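Local structure of aromatic-L-amino-acid decarboxylase (Catharanthus roseus, 6EEW) at residues F97-P102 and Y456-I461; L424-L429 and I465-L470. The protein catalyses the pyridoxal phosphate-dependent decarboxylation of L-tryptophan to tryptamine and of 5-hydroxy-L-tryptophan to serotonin, working as a homodimer. All blocks are in the same frame, centred on the assembly; numbering follows the deposited sequence.

In the fold
Both contacts are buried, and both use the four-stranded antiparallel sheet of the C-terminal part of the chain. Interaction 2 lies inside that sheet, where strands 424-429 and 465-471 pair by regular backbone hydrogen bonds. Interaction 1 lies at its margin: the segment 456-461, which runs into the outermost strand 459-462, meets the loop 97-102 of the tryptophan pocket. Here aromatic rings and two isolated hydrogen bonds replace the ladder. The centres are about 9 Å apart, and the two are joined directly, since Arg-469 NH2 of interaction 2 donates to Phe-100 O of interaction 1 and Thr-460 and Met-467 pair through their backbones across adjacent strands.

Interaction 1 (F97-P102 and Y456-I461); sequences FYAFFP and YMTHTI. With TRP (tryptophan), chain E.
The carbonyl oxygen of Tyr-456 receives the amide of Tyr-98, with Tyr-98 N 2.8 Å from Tyr-456 O. This bond belongs to a single backbone bridge, at which Phe-97 and Tyr-456 stand opposite each other. Their side chains lie next to one another and point the same way, both with CG anti to the backbone N. Phe-97 CE2 thereby reaches the edge of the tyrosine ring, 3.5 Å from Tyr-456 CD2, while the two ring planes stay steeply inclined at 69°. The methyl of Ala-99 sits over one face of the same ring in a CH-pi contact, with Ala-99 CB 3.8 Å from the centroid of the Tyr-456 ring. The Phe-100 ring also comes to the hydroxyl end of that tyrosine, with Phe-100 CE2 3.8 Å from Tyr-456 OH. In this way the segment leading into edge strand 459-462 of the C-terminal sheet backs the loop that lines the tryptophan pocket of this group II decarboxylase. Thr-458 does two jobs there. Its OG1 accepts the amide of Phe-100 in a nearly straight bond (Phe-100 N to Thr-458 OG1 3.2 Å, 168° at the hydrogen), and its CG2 lies over a face of the Phe-100 ring, 3.9 Å from the ring centroid. A chi1 of 52° sets the hydroxyl between the backbone N and carbonyl carbon and turns the methyl to the ring. Phe-100 also borders the bound tryptophan, and Phe-124 of the second subunit meets its ring edge-to-face. Beyond it, Phe-101 O approaches the ligand's indole at CE3 (3.6 Å), and the Phe-101 ring stacks with Tyr-290.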
ATOM      1  N   PHE A  97      13.097   8.303 -20.775  1.00 50.32           N
ATOM      2  CA  PHE A  97      11.710   7.966 -20.482  1.00 51.70           C
ATOM      3  C   PHE A  97      10.927   9.248 -20.246  1.00 47.12           C
ATOM      4  O   PHE A  97      11.175   9.949 -19.263  1.00 51.11           O
ATOM      5  CB  PHE A  97      11.631   7.052 -19.258  1.00 59.10           C
ATOM      6  CG  PHE A  97      10.227   6.717 -18.834  1.00 56.36           C
ATOM      7  CD1 PHE A  97       9.495   7.605 -18.055  1.00 55.30           C
ATOM      8  CD2 PHE A  97       9.644   5.527 -19.191  1.00 52.99           C
ATOM      9  CE1 PHE A  97       8.209   7.300 -17.654  1.00 49.58           C
ATOM     10  CE2 PHE A  97       8.361   5.230 -18.796  1.00 53.49           C
ATOM     11  CZ  PHE A  97       7.645   6.118 -18.033  1.00 51.00           C
ATOM     12  N   TYR A  98       9.944   9.522 -21.117  1.00 46.23           N
ATOM     13  CA  TYR A  98       9.125  10.730 -21.023  1.00 50.47           C
ATOM     14  C   TYR A  98       7.637  10.405 -21.013  1.00 56.21           C
ATOM     15  O   TYR A  98       6.816  11.273 -21.332  1.00 50.94           O
ATOM     16  CB  TYR A  98       9.412  11.698 -22.179  1.00 46.84           C
ATOM     17  CG  TYR A  98      10.873  12.014 -22.368  1.00 51.07           C
ATOM     18  CD1 TYR A  98      11.509  12.957 -21.579  1.00 51.14           C
ATOM     19  CD2 TYR A  98      11.615  11.373 -23.344  1.00 55.51           C
ATOM     20  CE1 TYR A  98      12.852  13.235 -21.744  1.00 54.28           C
ATOM     21  CE2 TYR A  98      12.954  11.649 -23.518  1.00 57.17           C
ATOM     22  CZ  TYR A  98      13.566  12.581 -22.719  1.00 56.80           C
ATOM     23  OH  TYR A  98      14.900  12.857 -22.894  1.00 63.20           O
ATOM     24  N   ALA A  99       7.276   9.175 -20.667  1.00 59.26           N
ATOM     25  CA  ALA A  99       5.897   8.718 -20.708  1.00 49.78           C
ATOM     26  C   ALA A  99       5.152   9.079 -19.426  1.00 40.89           C
ATOM     27  O   ALA A  99       5.744   9.408 -18.396  1.00 41.11           O
ATOM     28  CB  ALA A  99       5.861   7.208 -20.927  1.00 54.17           C
ATOM     29  N   PHE A 100       3.826   9.044 -19.513  1.00 42.30           N
ATOM     30  CA  PHE A 100       2.964   9.265 -18.361  1.00 42.44           C
ATOM     31  C   PHE A 100       3.428  10.453 -17.533  1.00 45.65           C
ATOM     32  O   PHE A 100       3.408  11.598 -18.003  1.00 50.65           O
ATOM     33  CB  PHE A 100       2.906   7.991 -17.518  1.00 46.63           C
ATOM     34  CG  PHE A 100       2.631   6.748 -18.327  1.00 50.33           C
ATOM     35  CD1 PHE A 100       1.348   6.464 -18.780  1.00 54.59           C
ATOM     36  CD2 PHE A 100       3.656   5.870 -18.647  1.00 54.42           C
ATOM     37  CE1 PHE A 100       1.085   5.309 -19.544  1.00 52.99           C
ATOM     38  CE2 PHE A 100       3.405   4.721 -19.406  1.00 56.11           C
ATOM     39  CZ  PHE A 100       2.117   4.442 -19.850  1.00 53.27           C
ATOM     40  N   PHE A 101       3.792  10.195 -16.282  1.00 43.11           N
ATOM     41  CA  PHE A 101       4.488  11.118 -15.409  1.00 44.36           C
ATOM     42  C   PHE A 101       5.717  10.402 -14.882  1.00 49.33           C
ATOM     43  O   PHE A 101       5.625   9.243 -14.480  1.00 53.90           O
ATOM     44  CB  PHE A 101       3.639  11.568 -14.212  1.00 46.52           C
ATOM     45  CG  PHE A 101       2.610  12.609 -14.535  1.00 48.18           C
ATOM     46  CD1 PHE A 101       2.895  13.632 -15.420  1.00 49.94           C
ATOM     47  CD2 PHE A 101       1.363  12.577 -13.928  1.00 43.92           C
ATOM     48  CE1 PHE A 101       1.955  14.591 -15.709  1.00 48.91           C
ATOM     49  CE2 PHE A 101       0.419  13.531 -14.217  1.00 43.78           C
ATOM     50  CZ  PHE A 101       0.718  14.545 -15.110  1.00 46.85           C
ATOM     51  N   PRO A 102       6.861  11.065 -14.843  1.00 53.34           N
ATOM     52  CA  PRO A 102       8.059  10.418 -14.303  1.00 47.00           C
ATOM     53  C   PRO A 102       7.886  10.058 -12.835  1.00 46.67           C
ATOM     54  O   PRO A 102       7.148  10.705 -12.090  1.00 45.62           O
ATOM     55  CB  PRO A 102       9.150  11.475 -14.494  1.00 44.99           C
ATOM     56  CG  PRO A 102       8.407  12.781 -14.603  1.00 51.85           C
ATOM     57  CD  PRO A 102       7.109  12.455 -15.269  1.00 51.59           C
ATOM     58  N   TYR A 456      10.846   6.992 -24.972  1.00 60.12           N
ATOM     59  CA  TYR A 456       9.489   6.515 -24.741  1.00 55.47           C
ATOM     60  C   TYR A 456       8.605   7.710 -24.436  1.00 51.89           C
ATOM     61  O   TYR A 456       8.837   8.419 -23.449  1.00 47.00           O
ATOM     62  CB  TYR A 456       9.436   5.507 -23.589  1.00 58.03           C
ATOM     63  CG  TYR A 456       8.067   4.897 -23.368  1.00 56.35           C
ATOM     64  CD1 TYR A 456       7.164   4.754 -24.420  1.00 59.68           C
ATOM     65  CD2 TYR A 456       7.674   4.463 -22.109  1.00 56.29           C
ATOM     66  CE1 TYR A 456       5.900   4.190 -24.220  1.00 58.62           C
ATOM     67  CE2 TYR A 456       6.414   3.902 -21.898  1.00 52.87           C
ATOM     68  CZ  TYR A 456       5.532   3.768 -22.957  1.00 53.59           C
ATOM     69  OH  TYR A 456       4.286   3.209 -22.758  1.00 51.72           O
ATOM     70  N   MET A 457       7.569   7.895 -25.247  1.00 54.90           N
ATOM     71  CA  MET A 457       6.553   8.911 -25.021  1.00 58.34           C
ATOM     72  C   MET A 457       5.200   8.261 -25.218  1.00 57.99           C
ATOM     73  O   MET A 457       5.046   7.379 -26.071  1.00 61.15           O
ATOM     74  CB  MET A 457       6.681  10.113 -25.972  1.00 57.82           C
ATOM     75  CG  MET A 457       8.004  10.838 -25.904  1.00 64.18           C
ATOM     76  SD  MET A 457       8.299  11.917 -27.326  1.00 70.03           S
ATOM     77  CE  MET A 457       6.747  12.791 -27.476  1.00 65.43           C
ATOM     78  N   THR A 458       4.234   8.678 -24.409  1.00 51.52           N
ATOM     79  CA  THR A 458       2.844   8.321 -24.634  1.00 57.48           C
ATOM     80  C   THR A 458       2.094   9.478 -25.284  1.00 62.77           C
ATOM     81  O   THR A 458       2.606  10.591 -25.448  1.00 58.69           O
ATOM     82  CB  THR A 458       2.151   7.894 -23.338  1.00 53.54           C
ATOM     83  OG1 THR A 458       2.347   8.887 -22.326  1.00 52.13           O
ATOM     84  CG2 THR A 458       2.682   6.547 -22.865  1.00 55.03           C
ATOM     85  N   HIS A 459       0.870   9.178 -25.680  1.00 67.66           N
ATOM     86  CA  HIS A 459      -0.031  10.079 -26.367  1.00 62.94           C
ATOM     87  C   HIS A 459      -1.207  10.368 -25.452  1.00 60.65           C
ATOM     88  O   HIS A 459      -1.299   9.843 -24.339  1.00 60.50           O
ATOM     89  CB  HIS A 459      -0.505   9.456 -27.683  1.00 61.92           C
ATOM     90  CG  HIS A 459      -1.542   8.390 -27.499  1.00 62.64           C
ATOM     91  ND1 HIS A 459      -2.895   8.646 -27.564  1.00 63.36           N
ATOM     92  CD2 HIS A 459      -1.425   7.070 -27.225  1.00 61.59           C
ATOM     93  CE1 HIS A 459      -3.565   7.528 -27.354  1.00 59.79           C
ATOM     94  NE2 HIS A 459      -2.697   6.558 -27.143  1.00 59.89           N
ATOM     95  N   THR A 460      -2.088  11.245 -25.911  1.00 59.37           N
ATOM     96  CA  THR A 460      -3.386  11.384 -25.277  1.00 59.62           C
ATOM     97  C   THR A 460      -4.378  11.909 -26.298  1.00 63.45           C
ATOM     98  O   THR A 460      -4.004  12.440 -27.349  1.00 64.94           O
ATOM     99  CB  THR A 460      -3.338  12.296 -24.054  1.00 61.02           C
ATOM    100  OG1 THR A 460      -4.602  12.238 -23.371  1.00 64.44           O
ATOM    101  CG2 THR A 460      -3.027  13.732 -24.471  1.00 59.15           C
ATOM    102  N   ILE A 461      -5.652  11.678 -26.005  1.00 66.07           N
ATOM    103  CA  ILE A 461      -6.768  12.254 -26.742  1.00 67.48           C
ATOM    104  C   ILE A 461      -7.513  13.145 -25.771  1.00 64.71           C
ATOM    105  O   ILE A 461      -8.006  12.668 -24.740  1.00 61.67           O
ATOM    106  CB  ILE A 461      -7.707  11.189 -27.326  1.00 71.34           C
ATOM    107  CG1 ILE A 461      -6.949  10.248 -28.262  1.00 70.11           C
ATOM    108  CG2 ILE A 461      -8.864  11.871 -28.061  1.00 76.72           C
ATOM    109  CD1 ILE A 461      -6.551  10.908 -29.549  1.00 74.04           C
TER
HETATM  110  N   TRP E 601      -0.687   9.513 -14.702  1.00 87.59           N
HETATM  111  CA  TRP E 601      -0.261   8.550 -15.706  1.00 81.32           C
HETATM  112  C   TRP E 601      -1.420   7.679 -16.184  1.00 84.36           C
HETATM  113  O   TRP E 601      -1.519   6.504 -15.825  1.00 85.71           O
HETATM  114  CB  TRP E 601       0.874   7.686 -15.151  1.00 80.57           C
HETATM  115  CG  TRP E 601       0.685   7.187 -13.734  1.00 79.70           C
HETATM  116  CD1 TRP E 601      -0.465   6.718 -13.170  1.00 82.40           C
HETATM  117  CD2 TRP E 601       1.693   7.120 -12.706  1.00 75.89           C
HETATM  118  NE1 TRP E 601      -0.237   6.365 -11.856  1.00 82.76           N
HETATM  119  CE2 TRP E 601       1.077   6.600 -11.551  1.00 76.28           C
HETATM  120  CE3 TRP E 601       3.052   7.450 -12.655  1.00 71.97           C
HETATM  121  CZ2 TRP E 601       1.771   6.402 -10.362  1.00 71.40           C
HETATM  122  CZ3 TRP E 601       3.740   7.253 -11.474  1.00 70.65           C
HETATM  123  CH2 TRP E 601       3.101   6.735 -10.345  1.00 71.91           C
HETATM  124  OXT TRP E 601      -2.280   8.128 -16.953  1.00 86.02           O

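Interaction 2 (L424-L429 and I465-L470); sequences LVCFRL and IYMLRL
Leu-424 lays CD1 over the centre of one face of the Arg-469 guanidinium, and the same methyl presses on the arginine's stem, with Leu-424 CD1 3.4 Å from Arg-469 CB. Strands 424-429 and 465-471 are the two inner strands of the four-stranded antiparallel sheet in the C-terminal part of this fold type I, PLP-dependent decarboxylase. Val-425 with Leu-470 and Phe-427 with Leu-468 form hydrogen-bonded pairs, each closed by two backbone hydrogen bonds, such as Leu-470 N to Val-425 O at 2.8 Å; Cys-426 and Arg-469 make the non-hydrogen-bonded pair between them. The strands twist strongly, with segment axes at 131°. On the face carrying Phe-427 and Leu-468, Leu-468 CB rests over the phenyl ring, 4.0 Å from the Phe-427 centroid. A chi1 of 64° places the Phe-427 ring between its own backbone N and carbonyl carbon, bringing it across the neighbouring strand; Phe-404 of helix 375-409 meets it edge-to-face. On the other face, the polar end of Arg-469 is bound to the carbonyls of Phe-100, Thr-262 and Ser-263, which ties the sheet to the pocket region. Towards the other end, Arg-428 makes a salt bridge with Glu-415, and Ile-465 CG2 lies over one face of its guanidinium, 3.9 Å from Arg-428 NE.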
ATOM      1  N   LEU A 424       5.048  19.085 -18.353  1.00 39.27           N
ATOM      2  CA  LEU A 424       4.500  18.251 -19.417  1.00 43.35           C
ATOM      3  C   LEU A 424       4.158  19.133 -20.602  1.00 44.03           C
ATOM      4  O   LEU A 424       3.448  20.129 -20.441  1.00 39.65           O
ATOM      5  CB  LEU A 424       3.252  17.494 -18.948  1.00 41.32           C
ATOM      6  CG  LEU A 424       2.325  17.038 -20.073  1.00 44.93           C
ATOM      7  CD1 LEU A 424       2.989  15.971 -20.935  1.00 46.26           C
ATOM      8  CD2 LEU A 424       0.996  16.550 -19.519  1.00 46.51           C
ATOM      9  N   VAL A 425       4.636  18.748 -21.787  1.00 45.44           N
ATOM     10  CA  VAL A 425       4.409  19.499 -23.023  1.00 49.16           C
ATOM     11  C   VAL A 425       3.534  18.657 -23.946  1.00 53.69           C
ATOM     12  O   VAL A 425       3.920  17.550 -24.336  1.00 63.19           O
ATOM     13  CB  VAL A 425       5.739  19.861 -23.711  1.00 47.74           C
ATOM     14  CG1 VAL A 425       5.511  20.701 -24.971  1.00 42.96           C
ATOM     15  CG2 VAL A 425       6.663  20.550 -22.752  1.00 43.37           C
ATOM     16  N   CYS A 426       2.370  19.184 -24.312  1.00 50.75           N
ATOM     17  CA  CYS A 426       1.453  18.519 -25.228  1.00 49.98           C
ATOM     18  C   CYS A 426       1.552  19.172 -26.600  1.00 59.33           C
ATOM     19  O   CYS A 426       1.328  20.379 -26.729  1.00 67.37           O
ATOM     20  CB  CYS A 426       0.021  18.583 -24.701  1.00 55.22           C
ATOM     21  SG  CYS A 426      -0.217  17.778 -23.087  1.00 61.19           S
ATOM     22  N   PHE A 427       1.889  18.383 -27.620  1.00 60.95           N
ATOM     23  CA  PHE A 427       2.152  18.953 -28.939  1.00 58.56           C
ATOM     24  C   PHE A 427       1.677  17.998 -30.029  1.00 61.71           C
ATOM     25  O   PHE A 427       1.296  16.854 -29.767  1.00 65.08           O
ATOM     26  CB  PHE A 427       3.634  19.282 -29.118  1.00 55.77           C
ATOM     27  CG  PHE A 427       4.538  18.081 -29.094  1.00 57.28           C
ATOM     28  CD1 PHE A 427       4.797  17.413 -27.910  1.00 57.81           C
ATOM     29  CD2 PHE A 427       5.127  17.620 -30.264  1.00 64.41           C
ATOM     30  CE1 PHE A 427       5.631  16.312 -27.890  1.00 62.97           C
ATOM     31  CE2 PHE A 427       5.962  16.520 -30.253  1.00 67.25           C
ATOM     32  CZ  PHE A 427       6.214  15.861 -29.066  1.00 66.98           C
ATOM     33  N   ARG A 428       1.689  18.486 -31.268  1.00 59.83           N
ATOM     34  CA  ARG A 428       1.278  17.637 -32.384  1.00 62.04           C
ATOM     35  C   ARG A 428       1.784  18.243 -33.687  1.00 65.44           C
ATOM     36  O   ARG A 428       2.209  19.395 -33.735  1.00 67.53           O
ATOM     37  CB  ARG A 428      -0.250  17.478 -32.404  1.00 61.84           C
ATOM     38  CG  ARG A 428      -0.975  18.674 -33.018  1.00 68.58           C
ATOM     39  CD  ARG A 428      -2.467  18.714 -32.677  1.00 73.78           C
ATOM     40  NE  ARG A 428      -3.355  18.089 -33.651  1.00 79.54           N
ATOM     41  CZ  ARG A 428      -4.318  18.740 -34.299  1.00 81.55           C
ATOM     42  NH1 ARG A 428      -4.502  20.038 -34.090  1.00 79.46           N
ATOM     43  NH2 ARG A 428      -5.094  18.099 -35.161  1.00 84.64           N
ATOM     44  N   LEU A 429       1.754  17.439 -34.743  1.00 66.06           N
ATOM     45  CA  LEU A 429       1.960  17.951 -36.089  1.00 68.82           C
ATOM     46  C   LEU A 429       0.674  18.597 -36.583  1.00 74.71           C
ATOM     47  O   LEU A 429      -0.407  18.014 -36.451  1.00 79.69           O
ATOM     48  CB  LEU A 429       2.388  16.829 -37.032  1.00 66.12           C
ATOM     49  CG  LEU A 429       3.868  16.450 -37.033  1.00 69.16           C
ATOM     50  CD1 LEU A 429       4.069  15.115 -37.736  1.00 73.43           C
ATOM     51  CD2 LEU A 429       4.700  17.540 -37.709  1.00 69.83           C
ATOM     52  N   ILE A 465      -8.851  15.666 -29.843  1.00 54.53           N
ATOM     53  CA  ILE A 465      -7.567  16.005 -30.437  1.00 59.21           C
ATOM     54  C   ILE A 465      -6.553  14.980 -29.960  1.00 66.59           C
ATOM     55  O   ILE A 465      -6.395  14.778 -28.747  1.00 67.32           O
ATOM     56  CB  ILE A 465      -7.136  17.427 -30.047  1.00 61.02           C
ATOM     57  CG1 ILE A 465      -8.195  18.440 -30.494  1.00 63.94           C
ATOM     58  CG2 ILE A 465      -5.773  17.755 -30.645  1.00 65.29           C
ATOM     59  CD1 ILE A 465      -7.909  19.855 -30.056  1.00 72.22           C
ATOM     60  N   TYR A 466      -5.877  14.334 -30.909  1.00 71.76           N
ATOM     61  CA  TYR A 466      -4.785  13.416 -30.618  1.00 70.01           C
ATOM     62  C   TYR A 466      -3.497  14.224 -30.511  1.00 68.72           C
ATOM     63  O   TYR A 466      -3.190  15.034 -31.391  1.00 66.85           O
ATOM     64  CB  TYR A 466      -4.667  12.350 -31.712  1.00 70.99           C
ATOM     65  CG  TYR A 466      -3.590  11.294 -31.487  1.00 69.56           C
ATOM     66  CD1 TYR A 466      -2.255  11.545 -31.768  1.00 68.20           C
ATOM     67  CD2 TYR A 466      -3.927  10.031 -31.010  1.00 69.71           C
ATOM     68  CE1 TYR A 466      -1.284  10.569 -31.566  1.00 71.40           C
ATOM     69  CE2 TYR A 466      -2.971   9.056 -30.804  1.00 70.22           C
ATOM     70  CZ  TYR A 466      -1.651   9.326 -31.081  1.00 73.79           C
ATOM     71  OH  TYR A 466      -0.706   8.343 -30.875  1.00 77.86           O
ATOM     72  N   MET A 467      -2.758  14.017 -29.428  1.00 65.44           N
ATOM     73  CA  MET A 467      -1.534  14.766 -29.199  1.00 59.27           C
ATOM     74  C   MET A 467      -0.482  13.874 -28.554  1.00 59.43           C
ATOM     75  O   MET A 467      -0.803  12.882 -27.888  1.00 56.26           O
ATOM     76  CB  MET A 467      -1.822  15.988 -28.322  1.00 56.40           C
ATOM     77  CG  MET A 467      -2.165  15.660 -26.885  1.00 53.79           C
ATOM     78  SD  MET A 467      -3.124  16.988 -26.133  1.00 64.84           S
ATOM     79  CE  MET A 467      -4.673  16.803 -27.018  1.00 65.50           C
ATOM     80  N   LEU A 468       0.779  14.204 -28.815  1.00 55.49           N
ATOM     81  CA  LEU A 468       1.923  13.610 -28.142  1.00 53.57           C
ATOM     82  C   LEU A 468       2.204  14.379 -26.857  1.00 56.21           C
ATOM     83  O   LEU A 468       1.900  15.569 -26.751  1.00 65.87           O
ATOM     84  CB  LEU A 468       3.153  13.646 -29.051  1.00 58.02           C
ATOM     85  CG  LEU A 468       3.198  12.738 -30.287  1.00 61.41           C
ATOM     86  CD1 LEU A 468       2.077  13.018 -31.274  1.00 59.70           C
ATOM     87  CD2 LEU A 468       4.546  12.904 -30.968  1.00 63.36           C
ATOM     88  N   ARG A 469       2.793  13.691 -25.881  1.00 53.63           N
ATOM     89  CA  ARG A 469       3.170  14.296 -24.612  1.00 49.17           C
ATOM     90  C   ARG A 469       4.657  14.106 -24.373  1.00 50.94           C
ATOM     91  O   ARG A 469       5.217  13.043 -24.663  1.00 57.33           O
ATOM     92  CB  ARG A 469       2.391  13.710 -23.429  1.00 50.19           C
ATOM     93  CG  ARG A 469       0.871  13.878 -23.462  1.00 50.70           C
ATOM     94  CD  ARG A 469       0.164  12.818 -22.595  1.00 44.85           C
ATOM     95  NE  ARG A 469       0.311  13.034 -21.151  1.00 45.80           N
ATOM     96  CZ  ARG A 469       1.319  12.557 -20.415  1.00 45.49           C
ATOM     97  NH1 ARG A 469       2.282  11.842 -20.978  1.00 46.81           N
ATOM     98  NH2 ARG A 469       1.373  12.795 -19.113  1.00 42.88           N
ATOM     99  N   LEU A 470       5.291  15.137 -23.823  1.00 54.05           N
ATOM    100  CA  LEU A 470       6.656  15.047 -23.323  1.00 55.53           C
ATOM    101  C   LEU A 470       6.612  15.363 -21.834  1.00 54.15           C
ATOM    102  O   LEU A 470       6.426  16.520 -21.442  1.00 58.24           O
ATOM    103  CB  LEU A 470       7.589  15.995 -24.066  1.00 50.15           C
ATOM    104  CG  LEU A 470       9.056  15.669 -23.799  1.00 54.04           C
ATOM    105  CD1 LEU A 470       9.482  14.419 -24.602  1.00 51.94           C
ATOM    106  CD2 LEU A 470       9.960  16.886 -24.078  1.00 51.16           C
TER